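Local coordinates for protein beta subunit of photoactivated adenylyl cyclase (Beggiatoa sp. PS, PDB 5M2A) that probably makes cyclic AMP from ATP under blue light, pairing a flavin-binding BLUF photoreceptor with a nucleotide cyclase catalytic domain, at residues K212-L223 with V299-W307. Numbering follows the deposited sequence. Where two conformers were deposited one is given.
Sequences KEQGDAAIRTSL and VKKCCQAQW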
loop_
_atom_site.group_PDB
_atom_site.type_symbol
_atom_site.label_atom_id
_atom_site.label_comp_id
_atom_site.label_asym_id
_atom_site.label_seq_id
_atom_site.Cartn_x
_atom_site.Cartn_y
_atom_site.Cartn_z
ATOM N N LYS A 212 4.359 -12.498 -18.626
ATOM C CA LYS A 212 5.257 -13.410 -19.320
ATOM C C LYS A 212 5.661 -12.877 -20.687
ATOM O O LYS A 212 6.667 -13.327 -21.241
ATOM C CB LYS A 212 4.621 -14.799 -19.454
ATOM C CG LYS A 212 3.486 -14.905 -20.444
ATOM C CD LYS A 212 3.020 -16.366 -20.527
ATOM C CE LYS A 212 1.850 -16.527 -21.485
ATOM N NZ LYS A 212 1.407 -17.951 -21.575
ATOM N N GLU A 213 4.924 -11.916 -21.226
ATOM C CA GLU A 213 5.299 -11.284 -22.483
ATOM C C GLU A 213 6.339 -10.183 -22.299
ATOM O O GLU A 213 6.752 -9.578 -23.291
ATOM C CB GLU A 213 4.061 -10.707 -23.175
ATOM C CG GLU A 213 3.116 -11.759 -23.759
ATOM C CD GLU A 213 2.247 -12.417 -22.700
ATOM O OE1 GLU A 213 2.131 -11.848 -21.591
ATOM O OE2 GLU A 213 1.678 -13.504 -22.976
ATOM N N GLN A 214 6.777 -9.926 -21.068
ATOM C CA GLN A 214 7.647 -8.799 -20.738
ATOM C C GLN A 214 9.017 -9.245 -20.230
ATOM O O GLN A 214 9.674 -8.518 -19.480
ATOM C CB GLN A 214 6.961 -7.891 -19.714
ATOM C CG GLN A 214 5.842 -7.053 -20.327
ATOM C CD GLN A 214 5.013 -6.298 -19.304
ATOM O OE1 GLN A 214 4.958 -6.661 -18.135
ATOM N NE2 GLN A 214 4.344 -5.244 -19.757
ATOM N N GLY A 215 9.483 -10.420 -20.662
ATOM C CA GLY A 215 10.787 -10.894 -20.207
ATOM C C GLY A 215 11.912 -9.949 -20.581
ATOM O O GLY A 215 12.757 -9.600 -19.750
ATOM N N ASP A 216 11.937 -9.507 -21.838
ATOM C CA ASP A 216 12.994 -8.589 -22.241
ATOM C C ASP A 216 12.843 -7.248 -21.538
ATOM O O ASP A 216 13.837 -6.647 -21.125
ATOM C CB ASP A 216 13.003 -8.427 -23.762
ATOM C CG ASP A 216 13.253 -9.743 -24.486
ATOM O OD1 ASP A 216 14.332 -10.338 -24.280
ATOM O OD2 ASP A 216 12.375 -10.188 -25.255
ATOM N N ALA A 217 11.605 -6.767 -21.370
ATOM C CA ALA A 217 11.406 -5.522 -20.626
ATOM C C ALA A 217 11.909 -5.639 -19.192
ATOM O O ALA A 217 12.443 -4.670 -18.631
ATOM C CB ALA A 217 9.928 -5.125 -20.629
ATOM N N ALA A 218 11.730 -6.809 -18.577
ATOM C CA ALA A 218 12.215 -7.037 -17.215
ATOM C C ALA A 218 13.740 -6.974 -17.137
ATOM O O ALA A 218 14.304 -6.414 -16.182
ATOM C CB ALA A 218 11.706 -8.389 -16.718
ATOM N N ILE A 219 14.427 -7.562 -18.113
ATOM C CA ILE A 219 15.888 -7.500 -18.140
ATOM C C ILE A 219 16.346 -6.066 -18.390
ATOM O O ILE A 219 17.247 -5.556 -17.718
ATOM C CB ILE A 219 16.441 -8.458 -19.210
ATOM C CG1 ILE A 219 15.987 -9.892 -18.926
ATOM C CG2 ILE A 219 17.966 -8.347 -19.309
ATOM C CD1 ILE A 219 16.546 -10.452 -17.658
ATOM N N ARG A 220 15.732 -5.407 -19.377
ATOM C CA ARG A 220 16.089 -4.020 -19.698
ATOM C C ARG A 220 15.825 -3.090 -18.520
ATOM O O ARG A 220 16.617 -2.175 -18.246
ATOM C CB ARG A 220 15.306 -3.557 -20.933
ATOM C CG ARG A 220 15.701 -4.288 -22.179
ATOM C CD ARG A 220 14.820 -3.940 -23.378
ATOM N NE ARG A 220 15.345 -4.628 -24.556
ATOM C CZ ARG A 220 14.585 -5.140 -25.519
ATOM N NH1 ARG A 220 13.269 -5.043 -25.434
ATOM N NH2 ARG A 220 15.135 -5.753 -26.560
ATOM N N THR A 221 14.691 -3.271 -17.846
ATOM C CA THR A 221 14.436 -2.544 -16.610
ATOM C C THR A 221 15.610 -2.672 -15.651
ATOM O O THR A 221 16.130 -1.675 -15.135
ATOM C CB THR A 221 13.170 -3.089 -15.957
ATOM O OG1 THR A 221 12.030 -2.711 -16.736
ATOM C CG2 THR A 221 13.030 -2.540 -14.548
ATOM N N SER A 222 16.020 -3.910 -15.390
ATOM C CA SER A 222 17.089 -4.167 -14.430
ATOM C C SER A 222 18.388 -3.495 -14.856
ATOM O O SER A 222 19.092 -2.890 -14.035
ATOM C CB SER A 222 17.280 -5.679 -14.288
ATOM O OG SER A 222 16.048 -6.281 -13.914
ATOM N N LEU A 223 18.763 -3.645 -16.129
ATOM C CA LEU A 223 20.002 -3.024 -16.600
ATOM C C LEU A 223 19.907 -1.506 -16.571
ATOM O O LEU A 223 20.885 -0.819 -16.253
ATOM C CB LEU A 223 20.323 -3.508 -18.013
ATOM C CG LEU A 223 20.490 -5.018 -18.116
ATOM C CD1 LEU A 223 20.562 -5.439 -19.587
ATOM C CD2 LEU A 223 21.737 -5.456 -17.357
ATOM N N VAL A 299 12.656 -17.160 -16.508
ATOM C CA VAL A 299 12.796 -15.796 -17.009
ATOM C C VAL A 299 13.494 -15.815 -18.354
ATOM O O VAL A 299 13.091 -15.125 -19.294
ATOM C CB VAL A 299 13.558 -14.927 -15.993
ATOM C CG1 VAL A 299 13.920 -13.579 -16.631
ATOM C CG2 VAL A 299 12.711 -14.726 -14.740
ATOM N N LYS A 300 14.551 -16.630 -18.462
ATOM C CA LYS A 300 15.290 -16.743 -19.714
ATOM C C LYS A 300 14.371 -17.146 -20.858
ATOM O O LYS A 300 14.421 -16.555 -21.943
ATOM C CB LYS A 300 16.430 -17.756 -19.548
ATOM C CG LYS A 300 17.283 -17.994 -20.792
ATOM C CD LYS A 300 18.404 -18.976 -20.481
ATOM C CE LYS A 300 19.245 -19.290 -21.717
ATOM N NZ LYS A 300 18.495 -20.056 -22.746
ATOM N N LYS A 301 13.499 -18.132 -20.625
ATOM C CA LYS A 301 12.604 -18.590 -21.680
ATOM C C LYS A 301 11.557 -17.548 -22.070
ATOM O O LYS A 301 10.974 -17.663 -23.153
ATOM C CB LYS A 301 11.922 -19.898 -21.254
ATOM C CG LYS A 301 12.921 -21.012 -20.991
ATOM C CD LYS A 301 12.256 -22.356 -20.742
ATOM C CE LYS A 301 12.457 -22.802 -19.306
ATOM N NZ LYS A 301 12.197 -24.258 -19.140
ATOM N N CYS A 302 11.305 -16.543 -21.229
ATOM C CA CYS A 302 10.386 -15.455 -21.572
ATOM C C CYS A 302 11.021 -14.364 -22.425
ATOM O O CYS A 302 10.333 -13.400 -22.777
ATOM C CB CYS A 302 9.833 -14.779 -20.319
ATOM S SG CYS A 302 8.712 -15.784 -19.360
ATOM N N CYS A 303 12.309 -14.453 -22.720
ATOM C CA CYS A 303 12.998 -13.414 -23.471
ATOM C C CYS A 303 13.106 -13.807 -24.933
ATOM O O CYS A 303 13.353 -14.969 -25.260
ATOM C CB CYS A 303 14.391 -13.166 -22.903
ATOM S SG CYS A 303 14.342 -12.657 -21.202
ATOM N N GLN A 304 12.923 -12.821 -25.811
ATOM C CA GLN A 304 13.089 -13.018 -27.240
ATOM C C GLN A 304 14.321 -12.330 -27.802
ATOM O O GLN A 304 14.744 -12.674 -28.911
ATOM C CB GLN A 304 11.844 -12.522 -27.987
ATOM C CG GLN A 304 10.564 -13.206 -27.531
ATOM C CD GLN A 304 9.356 -12.301 -27.617
ATOM O OE1 GLN A 304 9.105 -11.494 -26.722
ATOM N NE2 GLN A 304 8.599 -12.427 -28.701
ATOM N N ALA A 305 14.919 -11.394 -27.064
ATOM C CA ALA A 305 16.060 -10.658 -27.581
ATOM C C ALA A 305 17.318 -11.519 -27.522
ATOM O O ALA A 305 17.376 -12.538 -26.827
ATOM C CB ALA A 305 16.267 -9.358 -26.799
ATOM N N GLN A 306 18.338 -11.085 -28.260
ATOM C CA GLN A 306 19.590 -11.835 -28.373
ATOM C C GLN A 306 20.528 -11.507 -27.210
ATOM O O GLN A 306 21.646 -11.023 -27.382
ATOM C CB GLN A 306 20.256 -11.550 -29.716
ATOM C CG GLN A 306 19.435 -11.962 -30.926
ATOM C CD GLN A 306 19.317 -13.468 -31.072
ATOM O OE1 GLN A 306 20.303 -14.197 -30.945
ATOM N NE2 GLN A 306 18.105 -13.942 -31.342
ATOM N N TRP A 307 20.052 -11.779 -26.000
ATOM C CA TRP A 307 20.919 -11.647 -24.842
ATOM C C TRP A 307 22.016 -12.704 -24.893
ATOM O O TRP A 307 21.828 -13.797 -25.431
ATOM C CB TRP A 307 20.129 -11.804 -23.543
ATOM C CG TRP A 307 18.988 -10.854 -23.418
ATOM C CD1 TRP A 307 17.665 -11.138 -23.572
ATOM C CD2 TRP A 307 19.070 -9.459 -23.114
ATOM N NE1 TRP A 307 16.915 -10.005 -23.373
ATOM C CE2 TRP A 307 17.754 -8.958 -23.093
ATOM C CE3 TRP A 307 20.129 -8.586 -22.850
ATOM C CZ2 TRP A 307 17.466 -7.620 -22.832
ATOM C CZ3 TRP A 307 19.848 -7.257 -22.589
ATOM C CH2 TRP A 307 18.527 -6.785 -22.574
HETATM O O HOH W 1 9.855 -10.223 -24.044
#
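Gly215 and Cys303 bring the backbones closest, their CA atoms 4.7 Å apart, where the first turn of helix 215-235 meets the loop that leaves helix 297-301. With no side chain in between, Gly215 CA rests on Cys302 O at 3.6 Å. The carboxylate of Asp216, in the first turn, takes three N-H groups from the loop. Gln304 N approaches Asp216 OD2 on its syn lone pair at 2.7 Å, with an N-H...O angle of 166°. Asp216 OD1 accepts twice: Trp307 NE1, 2.8 Å away, uses the anti lone pair and keeps the oxygen near the indole plane, whereas Ala305 N comes from above the carboxylate plane. With chi1 at -61°, CG of Asp216 stands beside its own backbone N, and a water that accepts from that N lies within hydrogen-bonding distance of Asp216 OD2 and Gln304 OE1. Such a cluster of donors would be expected to favour the ionised carboxylate. The indole, its NE1 thus tied, lies against the next turns of the helix. Ile219 CG2 sits over one face, 3.6 Å from the centroid of the Trp307 six-membered ring and 12° off its normal, a CH-pi contact; Arg220 CG meets the ring edge, and Leu223 CD1 approaches Trp307 CZ3 to 3.6 Å. Ile219 CG1 also touches Cys303 SG. Both segments belong to the cyclase catalytic domain, where Ile219 continues inward onto Leu251 of strand 247-258 and onto Leu293 and Phe295 of strand 293-296, while Cys302 packs on Ile155 of strand 150-161 and Tyr253 of strand 247-258.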